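Local coordinates for uncharacterized protein (Bacteroides uniformis, PDB 4IYK) that is of unknown function but is a putative carbohydrate-binding protein built from a transthyretin-like N-terminal domain and an E-set-like C-terminal domain, at residues A[15-20]-A[90-95]; A[40-45]-A[73-78]; A[137-142]-A[178-183]; A[198-203]-A[218-223]. All coordinates share one frame; numbering follows the deposited sequence.

Contact 1. Residues A[15-20]-A[90-95]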
loop_
_atom_site.group_PDB
_atom_site.type_symbol
_atom_site.label_atom_id
_atom_site.label_comp_id
_atom_site.label_asym_id
_atom_site.label_seq_id
_atom_site.Cartn_x
_atom_site.Cartn_y
_atom_site.Cartn_z
ATOM N N ALA A 15 -23.393 13.733 7.390
ATOM C CA ALA A 15 -22.383 13.021 8.153
ATOM C C ALA A 15 -20.989 13.056 7.514
ATOM O O ALA A 15 -20.817 13.410 6.339
ATOM C CB ALA A 15 -22.817 11.575 8.370
ATOM N N SER A 16 -19.990 12.702 8.322
ATOM C CA SER A 16 -18.587 12.607 7.906
ATOM C C SER A 16 -18.005 11.370 8.561
ATOM O O SER A 16 -18.538 10.926 9.574
ATOM C CB SER A 16 -17.804 13.869 8.270
ATOM O OG SER A 16 -17.951 14.191 9.645
ATOM N N ILE A 17 -16.988 10.762 7.945
ATOM C CA ILE A 17 -16.371 9.554 8.490
ATOM C C ILE A 17 -14.877 9.555 8.155
ATOM O O ILE A 17 -14.458 9.998 7.087
ATOM C CB ILE A 17 -17.092 8.248 8.026
ATOM C CG1 ILE A 17 -16.565 7.014 8.800
ATOM C CG2 ILE A 17 -17.033 8.047 6.470
ATOM C CD1 ILE A 17 -17.627 5.877 9.005
ATOM N N HIS A 18 -14.074 9.105 9.099
ATOM C CA HIS A 18 -12.624 9.010 8.923
ATOM C C HIS A 18 -12.161 7.809 9.744
ATOM O O HIS A 18 -12.916 7.311 10.579
ATOM C CB HIS A 18 -11.904 10.314 9.332
ATOM C CG HIS A 18 -12.165 10.685 10.757
ATOM N ND1 HIS A 18 -11.304 10.295 11.776
ATOM C CD2 HIS A 18 -13.246 11.294 11.304
ATOM C CE1 HIS A 18 -11.871 10.716 12.900
ATOM N NE2 HIS A 18 -13.045 11.312 12.667
ATOM N N GLY A 19 -10.949 7.357 9.494
ATOM C CA GLY A 19 -10.388 6.205 10.177
ATOM C C GLY A 19 -9.155 5.683 9.489
ATOM O O GLY A 19 -8.578 6.358 8.632
ATOM N N SER A 20 -8.755 4.459 9.852
ATOM C CA SER A 20 -7.524 3.885 9.344
ATOM C C SER A 20 -7.658 2.443 8.975
ATOM O O SER A 20 -8.481 1.730 9.555
ATOM C CB SER A 20 -6.434 4.000 10.418
ATOM O OG SER A 20 -6.120 5.349 10.726
ATOM N N PHE A 90 -23.174 -1.747 9.102
ATOM C CA PHE A 90 -22.267 -0.661 9.438
ATOM C C PHE A 90 -23.091 0.626 9.555
ATOM O O PHE A 90 -23.587 1.129 8.546
ATOM C CB PHE A 90 -21.198 -0.569 8.330
ATOM C CG PHE A 90 -20.064 0.397 8.573
ATOM C CD1 PHE A 90 -18.895 -0.022 9.203
ATOM C CD2 PHE A 90 -20.125 1.701 8.091
ATOM C CE1 PHE A 90 -17.817 0.860 9.376
ATOM C CE2 PHE A 90 -19.054 2.587 8.286
ATOM C CZ PHE A 90 -17.911 2.162 8.933
ATOM N N VAL A 91 -23.274 1.138 10.783
ATOM C CA VAL A 91 -24.095 2.329 11.023
ATOM C C VAL A 91 -23.253 3.612 10.937
ATOM O O VAL A 91 -22.246 3.769 11.641
ATOM C CB VAL A 91 -24.887 2.247 12.371
ATOM C CG1 VAL A 91 -25.644 3.541 12.672
ATOM C CG2 VAL A 91 -25.851 1.066 12.375
ATOM N N VAL A 92 -23.689 4.527 10.061
ATOM C CA VAL A 92 -23.094 5.851 9.933
ATOM C C VAL A 92 -24.067 6.787 10.653
ATOM O O VAL A 92 -25.187 6.986 10.189
ATOM C CB VAL A 92 -22.784 6.270 8.470
ATOM C CG1 VAL A 92 -22.462 7.762 8.372
ATOM C CG2 VAL A 92 -21.640 5.438 7.892
ATOM N N LYS A 93 -23.664 7.302 11.816
ATOM C CA LYS A 93 -24.485 8.221 12.606
ATOM C C LYS A 93 -24.414 9.642 12.035
ATOM O O LYS A 93 -23.445 9.993 11.345
ATOM C CB LYS A 93 -24.037 8.222 14.085
ATOM C CG LYS A 93 -24.448 6.968 14.845
ATOM C CD LYS A 93 -24.614 7.232 16.338
ATOM C CE LYS A 93 -25.282 6.079 17.053
ATOM N NZ LYS A 93 -25.527 6.384 18.487
ATOM N N SER A 94 -25.434 10.463 12.349
ATOM C CA SER A 94 -25.481 11.876 11.980
ATOM C C SER A 94 -24.272 12.568 12.638
ATOM O O SER A 94 -23.934 12.249 13.777
ATOM C CB SER A 94 -26.805 12.490 12.433
ATOM O OG SER A 94 -26.991 13.812 11.956
ATOM N N GLY A 95 -23.587 13.418 11.888
ATOM C CA GLY A 95 -22.382 14.097 12.361
ATOM C C GLY A 95 -21.097 13.341 12.059
ATOM O O GLY A 95 -21.014 12.622 11.054
#
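Ile17 and Phe90 reach for each other from opposite directions in the apolar centre of this contact. The tip of the isoleucine, CD1, comes up against the edge of the phenylalanine ring near its plane, 3.7 Å from Phe90 CE2. With Ile17 CG1 trans to its backbone N (chi1 -171°), the branch is carried out toward the other sheet. Val92 straddles two partners with its methyls: CG1 rests against Ala15 CB at 3.8 Å, while CG2 sits more loosely beside Ile17 CD1, 4.2 Å away. Ala15 CB also lies 3.4 Å from Lys93 O, where apolar packing gives way to backbone polarity.

Past Val92 the chain runs through Lys93 and Ser94, and Gly95 pairs with Ala15 in a parallel bridge. Its one hydrogen bond here runs from Ser16 N to Gly95 O, 2.9 Å long with 160° at the hydrogen; the donor stands above the carbonyl plane. The same oxygen takes a CA-H contact from Ala15 CA at 3.2 Å. Gly95 has backbone angles at which a CB would jam against the preceding carbonyl oxygen. Farther out, the hydroxyl of Ser16 is hydrogen-bonded to Asp96, whose other carboxylate oxygen holds His18 NE2.

Strand 15-23 lies between strands 62-65 and 95-103 in one sheet of the N-terminal domain, and strand 85-92 edges the other. The contact therefore spans the two sheets where the chain crosses between them, with Trp55 of strand 53-55 packed on Ile17, Phe90 and Val92, and Tyr99 of strand 95-103 meeting Phe90 edge-to-face.

Contact 2. Residues A[40-45]-A[73-78]; sequences IKVREH and YDVRFE
The inner pair of strands in the four-stranded antiparallel sheet of the transthyretin-like domain is joined here, with Val42 facing Val75 and Glu44 facing Tyr73. Lys41–Arg76 and Arg43–Asp74 are hydrogen-bonded pairs: Arg76 N gives to Lys41 O at 2.7 Å, and Asp74 N to Arg43 O at 2.8 Å. On the buried face, Val42 CG1 lies alongside Val75 CG2 at 3.8 Å, both side chains pointing the same way. Ile40 serves two neighbours: CG2 meets Val75 CG1, and CG1 approaches Phe77 CE1 at 3.7 Å. At the far end Tyr73 CE2 slants past Glu44 CB, 3.8 Å apart.

The other face is polar. His45 NE2 donates to Asp74 OD1 at 3.0 Å, nearly straight at 164°; the oxygen lies in the imidazole plane, yet the nitrogen comes in from above the carboxylate. Lys41, stretched beyond CG, crosses Glu78 at about a right angle in a salt bridge, NZ to OE2 at 2.8 Å, on the lone pair anti to the other oxygen.

Lys41, Arg43 (with Asp52) and Arg76 (with Glu86) thus each have an acidic partner; the Asp74 carboxylate, in a long, weak ion pair with Lys88, would probably stabilise a protonated His45.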
loop_
_atom_site.group_PDB
_atom_site.type_symbol
_atom_site.label_atom_id
_atom_site.label_comp_id
_atom_site.label_asym_id
_atom_site.label_seq_id
_atom_site.Cartn_x
_atom_site.Cartn_y
_atom_site.Cartn_z
ATOM N N ILE A 40 -12.805 1.160 -0.016
ATOM C CA ILE A 40 -13.942 0.820 0.815
ATOM C C ILE A 40 -15.182 0.815 -0.084
ATOM O O ILE A 40 -15.585 1.884 -0.544
ATOM C CB ILE A 40 -14.102 1.808 2.020
ATOM C CG1 ILE A 40 -12.812 1.928 2.864
ATOM C CG2 ILE A 40 -15.331 1.423 2.869
ATOM C CD1 ILE A 40 -12.854 3.046 3.857
ATOM N N LYS A 41 -15.774 -0.367 -0.353
ATOM C CA LYS A 41 -16.999 -0.445 -1.154
ATOM C C LYS A 41 -18.177 -0.522 -0.192
ATOM O O LYS A 41 -18.181 -1.358 0.711
ATOM C CB LYS A 41 -16.993 -1.628 -2.152
ATOM C CG LYS A 41 -15.992 -1.458 -3.285
ATOM C CD LYS A 41 -16.030 -2.599 -4.294
ATOM C CE LYS A 41 -14.978 -2.396 -5.361
ATOM N NZ LYS A 41 -15.272 -3.164 -6.601
ATOM N N VAL A 42 -19.136 0.389 -0.331
ATOM C CA VAL A 42 -20.283 0.413 0.574
ATOM C C VAL A 42 -21.585 0.293 -0.215
ATOM O O VAL A 42 -21.656 0.674 -1.386
ATOM C CB VAL A 42 -20.309 1.649 1.528
ATOM C CG1 VAL A 42 -19.058 1.714 2.408
ATOM C CG2 VAL A 42 -20.488 2.953 0.759
ATOM N N ARG A 43 -22.602 -0.237 0.452
ATOM C CA ARG A 43 -23.950 -0.383 -0.071
ATOM C C ARG A 43 -24.928 0.023 1.018
ATOM O O ARG A 43 -24.976 -0.620 2.070
ATOM C CB ARG A 43 -24.202 -1.822 -0.558
ATOM C CG ARG A 43 -25.574 -2.032 -1.214
ATOM C CD ARG A 43 -25.750 -3.447 -1.744
ATOM N NE ARG A 43 -24.883 -3.724 -2.894
ATOM C CZ ARG A 43 -24.752 -4.916 -3.468
ATOM N NH1 ARG A 43 -25.428 -5.964 -3.007
ATOM N NH2 ARG A 43 -23.943 -5.072 -4.509
ATOM N N GLU A 44 -25.688 1.108 0.771
ATOM C CA GLU A 44 -26.726 1.598 1.682
ATOM C C GLU A 44 -27.877 0.591 1.706
ATOM O O GLU A 44 -28.247 0.056 0.652
ATOM C CB GLU A 44 -27.225 3.005 1.262
ATOM C CG GLU A 44 -28.070 3.719 2.315
ATOM C CD GLU A 44 -28.710 5.047 1.938
ATOM O OE1 GLU A 44 -28.123 5.792 1.118
ATOM O OE2 GLU A 44 -29.787 5.360 2.496
ATOM N N HIS A 45 -28.418 0.312 2.902
ATOM C CA HIS A 45 -29.541 -0.614 3.078
ATOM C C HIS A 45 -30.804 -0.060 2.396
ATOM O O HIS A 45 -30.945 1.161 2.264
ATOM C CB HIS A 45 -29.790 -0.889 4.571
ATOM C CG HIS A 45 -28.848 -1.885 5.181
ATOM N ND1 HIS A 45 -29.130 -2.490 6.393
ATOM C CD2 HIS A 45 -27.660 -2.351 4.729
ATOM C CE1 HIS A 45 -28.110 -3.295 6.641
ATOM N NE2 HIS A 45 -27.204 -3.249 5.666
ATOM N N TYR A 73 -25.155 0.602 6.422
ATOM C CA TYR A 73 -24.505 0.079 5.221
ATOM C C TYR A 73 -23.956 -1.336 5.363
ATOM O O TYR A 73 -23.723 -1.824 6.464
ATOM C CB TYR A 73 -23.294 0.989 4.866
ATOM C CG TYR A 73 -23.628 2.422 4.521
ATOM C CD1 TYR A 73 -23.775 3.384 5.516
ATOM C CD2 TYR A 73 -23.724 2.835 3.198
ATOM C CE1 TYR A 73 -24.071 4.711 5.203
ATOM C CE2 TYR A 73 -24.014 4.160 2.869
ATOM C CZ TYR A 73 -24.183 5.098 3.877
ATOM O OH TYR A 73 -24.480 6.401 3.560
ATOM N N ASP A 74 -23.651 -1.937 4.221
ATOM C CA ASP A 74 -22.872 -3.155 4.092
ATOM C C ASP A 74 -21.545 -2.727 3.505
ATOM O O ASP A 74 -21.544 -2.084 2.453
ATOM C CB ASP A 74 -23.571 -4.189 3.208
ATOM C CG ASP A 74 -24.846 -4.734 3.811
ATOM O OD1 ASP A 74 -24.857 -5.001 5.040
ATOM O OD2 ASP A 74 -25.836 -4.880 3.062
ATOM N N VAL A 75 -20.429 -3.017 4.185
ATOM C CA VAL A 75 -19.082 -2.622 3.713
ATOM C C VAL A 75 -18.411 -3.857 3.124
ATOM O O VAL A 75 -18.549 -4.948 3.669
ATOM C CB VAL A 75 -18.221 -1.951 4.826
ATOM C CG1 VAL A 75 -16.812 -1.615 4.338
ATOM C CG2 VAL A 75 -18.897 -0.706 5.381
ATOM N N ARG A 76 -17.687 -3.682 2.021
ATOM C CA ARG A 76 -17.012 -4.771 1.335
ATOM C C ARG A 76 -15.584 -4.390 0.929
ATOM O O ARG A 76 -15.371 -3.333 0.332
ATOM C CB ARG A 76 -17.834 -5.140 0.095
ATOM C CG ARG A 76 -17.394 -6.383 -0.636
ATOM C CD ARG A 76 -18.324 -6.656 -1.802
ATOM N NE ARG A 76 -19.620 -7.187 -1.366
ATOM C CZ ARG A 76 -19.886 -8.482 -1.220
ATOM N NH1 ARG A 76 -18.948 -9.390 -1.463
ATOM N NH2 ARG A 76 -21.094 -8.879 -0.833
ATOM N N PHE A 77 -14.620 -5.279 1.207
ATOM C CA PHE A 77 -13.228 -5.139 0.779
ATOM C C PHE A 77 -12.898 -6.248 -0.182
ATOM O O PHE A 77 -13.121 -7.419 0.137
ATOM C CB PHE A 77 -12.263 -5.170 1.958
ATOM C CG PHE A 77 -12.391 -3.986 2.870
ATOM C CD1 PHE A 77 -11.794 -2.766 2.544
ATOM C CD2 PHE A 77 -13.121 -4.072 4.045
ATOM C CE1 PHE A 77 -11.917 -1.665 3.387
ATOM C CE2 PHE A 77 -13.243 -2.966 4.886
ATOM C CZ PHE A 77 -12.642 -1.772 4.553
ATOM N N GLU A 78 -12.413 -5.888 -1.373
ATOM C CA GLU A 78 -12.015 -6.830 -2.416
ATOM C C GLU A 78 -10.920 -6.231 -3.294
ATOM O O GLU A 78 -10.801 -5.010 -3.373
ATOM C CB GLU A 78 -13.210 -7.259 -3.279
ATOM C CG GLU A 78 -14.021 -6.127 -3.899
ATOM C CD GLU A 78 -15.225 -6.549 -4.725
ATOM O OE1 GLU A 78 -15.767 -7.657 -4.495
ATOM O OE2 GLU A 78 -15.648 -5.748 -5.587
#

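Contact 3. Residues A[137-142]-A[178-183]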
loop_
_atom_site.group_PDB
_atom_site.type_symbol
_atom_site.label_atom_id
_atom_site.label_comp_id
_atom_site.label_asym_id
_atom_site.label_seq_id
_atom_site.Cartn_x
_atom_site.Cartn_y
_atom_site.Cartn_z
ATOM N N LYS A 137 5.670 -12.634 -5.639
ATOM C CA LYS A 137 5.671 -12.476 -7.097
ATOM C C LYS A 137 6.666 -11.381 -7.529
ATOM O O LYS A 137 7.441 -11.600 -8.459
ATOM C CB LYS A 137 4.247 -12.147 -7.585
ATOM C CG LYS A 137 4.025 -12.327 -9.079
ATOM C CD LYS A 137 2.607 -11.923 -9.464
ATOM C CE LYS A 137 2.375 -11.916 -10.960
ATOM N NZ LYS A 137 1.070 -11.301 -11.321
ATOM N N GLU A 138 6.641 -10.211 -6.871
ATOM C CA GLU A 138 7.522 -9.085 -7.210
ATOM C C GLU A 138 7.986 -8.266 -6.002
ATOM O O GLU A 138 7.262 -8.152 -5.011
ATOM C CB GLU A 138 6.814 -8.101 -8.169
ATOM C CG GLU A 138 6.422 -8.633 -9.547
ATOM C CD GLU A 138 5.639 -7.676 -10.427
ATOM O OE1 GLU A 138 5.743 -6.447 -10.218
ATOM O OE2 GLU A 138 4.915 -8.157 -11.328
ATOM N N ILE A 139 9.163 -7.613 -6.143
ATOM C CA ILE A 139 9.692 -6.625 -5.187
ATOM C C ILE A 139 10.159 -5.419 -6.020
ATOM O O ILE A 139 10.669 -5.580 -7.146
ATOM C CB ILE A 139 10.763 -7.119 -4.162
ATOM C CG1 ILE A 139 12.004 -7.731 -4.856
ATOM C CG2 ILE A 139 10.135 -8.063 -3.115
ATOM C CD1 ILE A 139 13.289 -7.828 -3.987
ATOM N N GLN A 140 9.920 -4.207 -5.494
ATOM C CA GLN A 140 10.272 -3.006 -6.214
ATOM C C GLN A 140 10.480 -1.835 -5.289
ATOM O O GLN A 140 9.764 -1.675 -4.285
ATOM C CB GLN A 140 9.183 -2.664 -7.255
ATOM C CG GLN A 140 9.571 -1.517 -8.198
ATOM C CD GLN A 140 8.775 -1.534 -9.473
ATOM O OE1 GLN A 140 7.882 -2.342 -9.673
ATOM N NE2 GLN A 140 9.024 -0.591 -10.325
ATOM N N LEU A 141 11.477 -1.003 -5.653
ATOM C CA LEU A 141 11.771 0.253 -4.994
ATOM C C LEU A 141 11.183 1.349 -5.868
ATOM O O LEU A 141 11.766 1.713 -6.894
ATOM C CB LEU A 141 13.292 0.446 -4.731
ATOM C CG LEU A 141 13.706 1.749 -4.012
ATOM C CD1 LEU A 141 13.006 1.893 -2.638
ATOM C CD2 LEU A 141 15.238 1.820 -3.842
ATOM N N PHE A 142 9.976 1.823 -5.502
ATOM C CA PHE A 142 9.314 2.872 -6.273
ATOM C C PHE A 142 9.892 4.221 -5.933
ATOM O O PHE A 142 10.250 4.464 -4.785
ATOM C CB PHE A 142 7.791 2.864 -6.055
ATOM C CG PHE A 142 7.145 1.570 -6.489
ATOM C CD1 PHE A 142 6.877 1.322 -7.839
ATOM C CD2 PHE A 142 6.854 0.570 -5.558
ATOM C CE1 PHE A 142 6.263 0.125 -8.237
ATOM C CE2 PHE A 142 6.245 -0.632 -5.959
ATOM C CZ PHE A 142 5.974 -0.853 -7.299
ATOM N N TYR A 178 16.477 -8.880 1.408
ATOM C CA TYR A 178 16.349 -8.423 0.029
ATOM C C TYR A 178 17.034 -7.078 -0.128
ATOM O O TYR A 178 17.020 -6.276 0.799
ATOM C CB TYR A 178 14.873 -8.339 -0.384
ATOM C CG TYR A 178 14.172 -9.679 -0.451
ATOM C CD1 TYR A 178 14.185 -10.436 -1.620
ATOM C CD2 TYR A 178 13.454 -10.170 0.635
ATOM C CE1 TYR A 178 13.514 -11.655 -1.701
ATOM C CE2 TYR A 178 12.787 -11.392 0.569
ATOM C CZ TYR A 178 12.817 -12.129 -0.604
ATOM O OH TYR A 178 12.164 -13.332 -0.693
ATOM N N THR A 179 17.665 -6.847 -1.287
ATOM C CA THR A 179 18.319 -5.570 -1.630
ATOM C C THR A 179 17.849 -5.110 -3.001
ATOM O O THR A 179 17.850 -5.899 -3.947
ATOM C CB THR A 179 19.865 -5.717 -1.583
ATOM O OG1 THR A 179 20.252 -6.144 -0.269
ATOM C CG2 THR A 179 20.596 -4.416 -1.919
ATOM N N LEU A 180 17.444 -3.829 -3.108
ATOM C CA LEU A 180 17.074 -3.158 -4.361
ATOM C C LEU A 180 17.901 -1.881 -4.463
ATOM O O LEU A 180 18.278 -1.312 -3.442
ATOM C CB LEU A 180 15.558 -2.887 -4.497
ATOM C CG LEU A 180 14.665 -4.150 -4.496
ATOM C CD1 LEU A 180 13.235 -3.792 -4.204
ATOM C CD2 LEU A 180 14.794 -4.964 -5.813
ATOM N N SER A 181 18.239 -1.474 -5.687
ATOM C CA SER A 181 19.118 -0.333 -5.944
ATOM C C SER A 181 18.650 0.540 -7.074
ATOM O O SER A 181 18.146 0.028 -8.089
ATOM C CB SER A 181 20.516 -0.834 -6.324
ATOM O OG SER A 181 21.267 -1.262 -5.205
ATOM N N ILE A 182 18.948 1.855 -6.954
ATOM C CA ILE A 182 18.770 2.848 -8.006
ATOM C C ILE A 182 20.104 3.605 -8.141
ATOM O O ILE A 182 20.575 4.193 -7.165
ATOM C CB ILE A 182 17.570 3.813 -7.817
ATOM C CG1 ILE A 182 16.221 3.044 -7.685
ATOM C CG2 ILE A 182 17.509 4.817 -8.997
ATOM C CD1 ILE A 182 15.150 3.822 -6.911
ATOM N N ASP A 183 20.713 3.566 -9.333
ATOM C CA ASP A 183 21.940 4.312 -9.610
ATOM C C ASP A 183 21.499 5.702 -10.031
ATOM O O ASP A 183 20.791 5.831 -11.025
ATOM C CB ASP A 183 22.795 3.609 -10.703
ATOM C CG ASP A 183 24.134 4.288 -10.987
ATOM O OD1 ASP A 183 24.137 5.471 -11.384
ATOM O OD2 ASP A 183 25.160 3.630 -10.856
#
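Leu180 and Ile139 pack across the interior of the E-set-like beta sandwich, from strands in two facing sheets whose segment axes pass 7.1 Å apart at 39°. Start at Leu180 CB, which rests against Leu141 CB at 4.0 Å. With CG anti to the carbonyl carbon (chi1 -61°), the side chain leans back toward Ile139, and CG comes within 4.0 Å of Ile139 CD1. There it forks. CD1 settles on the backbone of the opposite strand, 3.5 Å from Gln140 C, and CD2 touches Ile139 CD1 at 3.7 Å. With an alanine here, CG and both methyls are gone, and a gap would probably open between the sheets over Ile139 and the Gln140 peptide.

Ile139 CD1 has a second neighbour in the Tyr178 ring, whose CD1 lies 3.6 Å away, the two side chains crossing at about a right angle. No polar bond joins the two segments, and Phe199 of strand 196-206 extends the packing to Leu141 and Ile182. Ala123 of strand 120-129 adds to the cover of Leu141. At that end the leucine and isoleucine slant across each other, Leu141 CD2 meeting Ile182 CD1 at 3.7 Å.

Contact 4. Residues A[198-203]-A[218-223]; sequences YFRIGA and APVVVI
The ring of Tyr198 carries Val222 on one face and Val220 at its edge. Val222 CG2 makes a CH-pi contact 3.7 Å from the ring centroid and 16° off the normal; with chi1 at 62°, CG1 lies between the backbone N and the carbonyl carbon, and CG2, opposite the N, is laid over the ring. Val220 CG1 comes in at the plane of the ring, 3.4 Å from Tyr198 CD2. A serine in place of Tyr198 would probably leave both valines without the flat surface they pack against. Phe199, on the other side of the sheet, has Val221 O at its ring edge, and its CE2 is 4.0 Å from Ile223 CB. In the plane of the Arg200 guanidinium, at its edge, water 1 accepts from NH2 at 2.8 Å.

This is the hairpin of strands 196-206 and 216-224. Phe199 N bonds to Val221 O at 2.9 Å, and Val221 N returns the bond to Phe199 O. Beyond Val220 the strands part: water 2 steps in, accepting from Ile201 N at 2.9 Å and donating to Pro219 O. Direct pairing resumes with Ala218 N on Ile201 O at 3.1 Å.

Arg200 is buried, its NH1 hydrogen-bonded to Ser32 O and Val149 O and its guanidinium in a cation-pi contact with Tyr217. The charge is probably compensated by these carbonyls and the ring, and through Ser32 Arg200 ties this domain to the N-terminal one.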
loop_
_atom_site.group_PDB
_atom_site.type_symbol
_atom_site.label_atom_id
_atom_site.label_comp_id
_atom_site.label_asym_id
_atom_site.label_seq_id
_atom_site.Cartn_x
_atom_site.Cartn_y
_atom_site.Cartn_z
ATOM N N TYR A 198 10.809 10.791 -3.043
ATOM C CA TYR A 198 10.178 9.859 -2.135
ATOM C C TYR A 198 10.336 8.444 -2.696
ATOM O O TYR A 198 10.080 8.205 -3.886
ATOM C CB TYR A 198 8.716 10.258 -1.936
ATOM C CG TYR A 198 8.558 11.616 -1.263
ATOM C CD1 TYR A 198 8.821 12.799 -1.957
ATOM C CD2 TYR A 198 8.180 11.716 0.076
ATOM C CE1 TYR A 198 8.652 14.045 -1.357
ATOM C CE2 TYR A 198 7.989 12.963 0.683
ATOM C CZ TYR A 198 8.241 14.122 -0.035
ATOM O OH TYR A 198 8.108 15.354 0.567
ATOM N N PHE A 199 10.874 7.552 -1.856
ATOM C CA PHE A 199 11.171 6.159 -2.209
ATOM C C PHE A 199 10.299 5.255 -1.368
ATOM O O PHE A 199 10.045 5.546 -0.192
ATOM C CB PHE A 199 12.674 5.849 -2.021
ATOM C CG PHE A 199 13.561 6.708 -2.887
ATOM C CD1 PHE A 199 13.906 6.304 -4.178
ATOM C CD2 PHE A 199 13.982 7.961 -2.453
ATOM C CE1 PHE A 199 14.678 7.132 -5.008
ATOM C CE2 PHE A 199 14.764 8.780 -3.277
ATOM C CZ PHE A 199 15.096 8.368 -4.553
ATOM N N ARG A 200 9.786 4.202 -1.980
ATOM C CA ARG A 200 8.879 3.297 -1.278
ATOM C C ARG A 200 9.092 1.857 -1.703
ATOM O O ARG A 200 8.948 1.504 -2.881
ATOM C CB ARG A 200 7.422 3.721 -1.529
ATOM C CG ARG A 200 6.400 3.174 -0.523
ATOM C CD ARG A 200 5.006 3.541 -1.008
ATOM N NE ARG A 200 3.969 3.358 0.018
ATOM C CZ ARG A 200 2.660 3.426 -0.221
ATOM N NH1 ARG A 200 2.216 3.679 -1.438
ATOM N NH2 ARG A 200 1.791 3.247 0.761
ATOM N N ILE A 201 9.444 1.013 -0.734
ATOM C CA ILE A 201 9.599 -0.425 -0.975
ATOM C C ILE A 201 8.196 -1.012 -1.137
ATOM O O ILE A 201 7.363 -0.781 -0.265
ATOM C CB ILE A 201 10.332 -1.131 0.202
ATOM C CG1 ILE A 201 11.762 -0.618 0.377
ATOM C CG2 ILE A 201 10.286 -2.701 0.045
ATOM C CD1 ILE A 201 12.324 -0.806 1.813
ATOM N N GLY A 202 7.980 -1.776 -2.203
ATOM C CA GLY A 202 6.749 -2.505 -2.458
ATOM C C GLY A 202 6.996 -4.000 -2.633
ATOM O O GLY A 202 8.045 -4.412 -3.138
ATOM N N ALA A 203 6.026 -4.824 -2.245
ATOM C CA ALA A 203 6.092 -6.278 -2.416
ATOM C C ALA A 203 4.744 -6.775 -2.854
ATOM O O ALA A 203 3.745 -6.501 -2.192
ATOM C CB ALA A 203 6.529 -6.974 -1.130
ATOM N N ALA A 218 6.157 -0.634 2.542
ATOM C CA ALA A 218 6.835 -0.103 3.710
ATOM C C ALA A 218 6.551 1.415 3.713
ATOM O O ALA A 218 6.143 1.921 2.670
ATOM C CB ALA A 218 8.329 -0.364 3.617
ATOM N N PRO A 219 6.700 2.163 4.829
ATOM C CA PRO A 219 6.432 3.618 4.771
ATOM C C PRO A 219 7.413 4.355 3.827
ATOM O O PRO A 219 8.556 3.915 3.640
ATOM C CB PRO A 219 6.600 4.076 6.238
ATOM C CG PRO A 219 6.479 2.807 7.058
ATOM C CD PRO A 219 7.112 1.751 6.186
ATOM N N VAL A 220 6.940 5.442 3.209
ATOM C CA VAL A 220 7.708 6.304 2.284
ATOM C C VAL A 220 8.944 6.910 3.003
ATOM O O VAL A 220 8.856 7.296 4.172
ATOM C CB VAL A 220 6.791 7.409 1.707
ATOM C CG1 VAL A 220 7.598 8.479 0.981
ATOM C CG2 VAL A 220 5.744 6.822 0.782
ATOM N N VAL A 221 10.105 6.956 2.301
ATOM C CA VAL A 221 11.358 7.552 2.787
ATOM C C VAL A 221 11.719 8.711 1.831
ATOM O O VAL A 221 11.907 8.478 0.641
ATOM C CB VAL A 221 12.504 6.518 2.903
ATOM C CG1 VAL A 221 13.810 7.170 3.386
ATOM C CG2 VAL A 221 12.107 5.351 3.812
ATOM N N VAL A 222 11.759 9.946 2.339
ATOM C CA VAL A 222 12.123 11.143 1.550
ATOM C C VAL A 222 13.638 11.282 1.611
ATOM O O VAL A 222 14.226 11.108 2.675
ATOM C CB VAL A 222 11.376 12.458 1.974
ATOM C CG1 VAL A 222 11.678 12.873 3.428
ATOM C CG2 VAL A 222 11.662 13.614 1.003
ATOM N N ILE A 223 14.278 11.562 0.462
ATOM C CA ILE A 223 15.731 11.754 0.370
ATOM C C ILE A 223 16.006 12.960 -0.518
ATOM O O ILE A 223 15.438 13.062 -1.614
ATOM C CB ILE A 223 16.494 10.484 -0.143
ATOM C CG1 ILE A 223 16.233 9.237 0.778
ATOM C CG2 ILE A 223 17.998 10.778 -0.270
ATOM C CD1 ILE A 223 16.823 7.913 0.352
HETATM O O HOH W 1 2.875 2.820 3.321
HETATM O O HOH W 2 9.924 2.315 1.798
#

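The four contacts fall into two pairs, one in each domain. Contacts 1 and 2, centres 13 Å apart, share the sheet in which strands 67-77 and 85-92 are neighbours; the loop of chain between the segments of contact 1 contains contact 2, and Phe90 packs against Val75. Contacts 3 and 4 follow in series with centres 10 Å apart, linked through adjacent strands 135-144 and 196-206, where Gln140 meets Gly202 and Phe142 meets Arg200. Across the domains the contacts lie far from each other: the centres of contacts 1 and 3 are about 38 Å apart, on opposite sides of the chain's centre. Each domain thus has its own core, the two arranged in sequence along an all-beta chain.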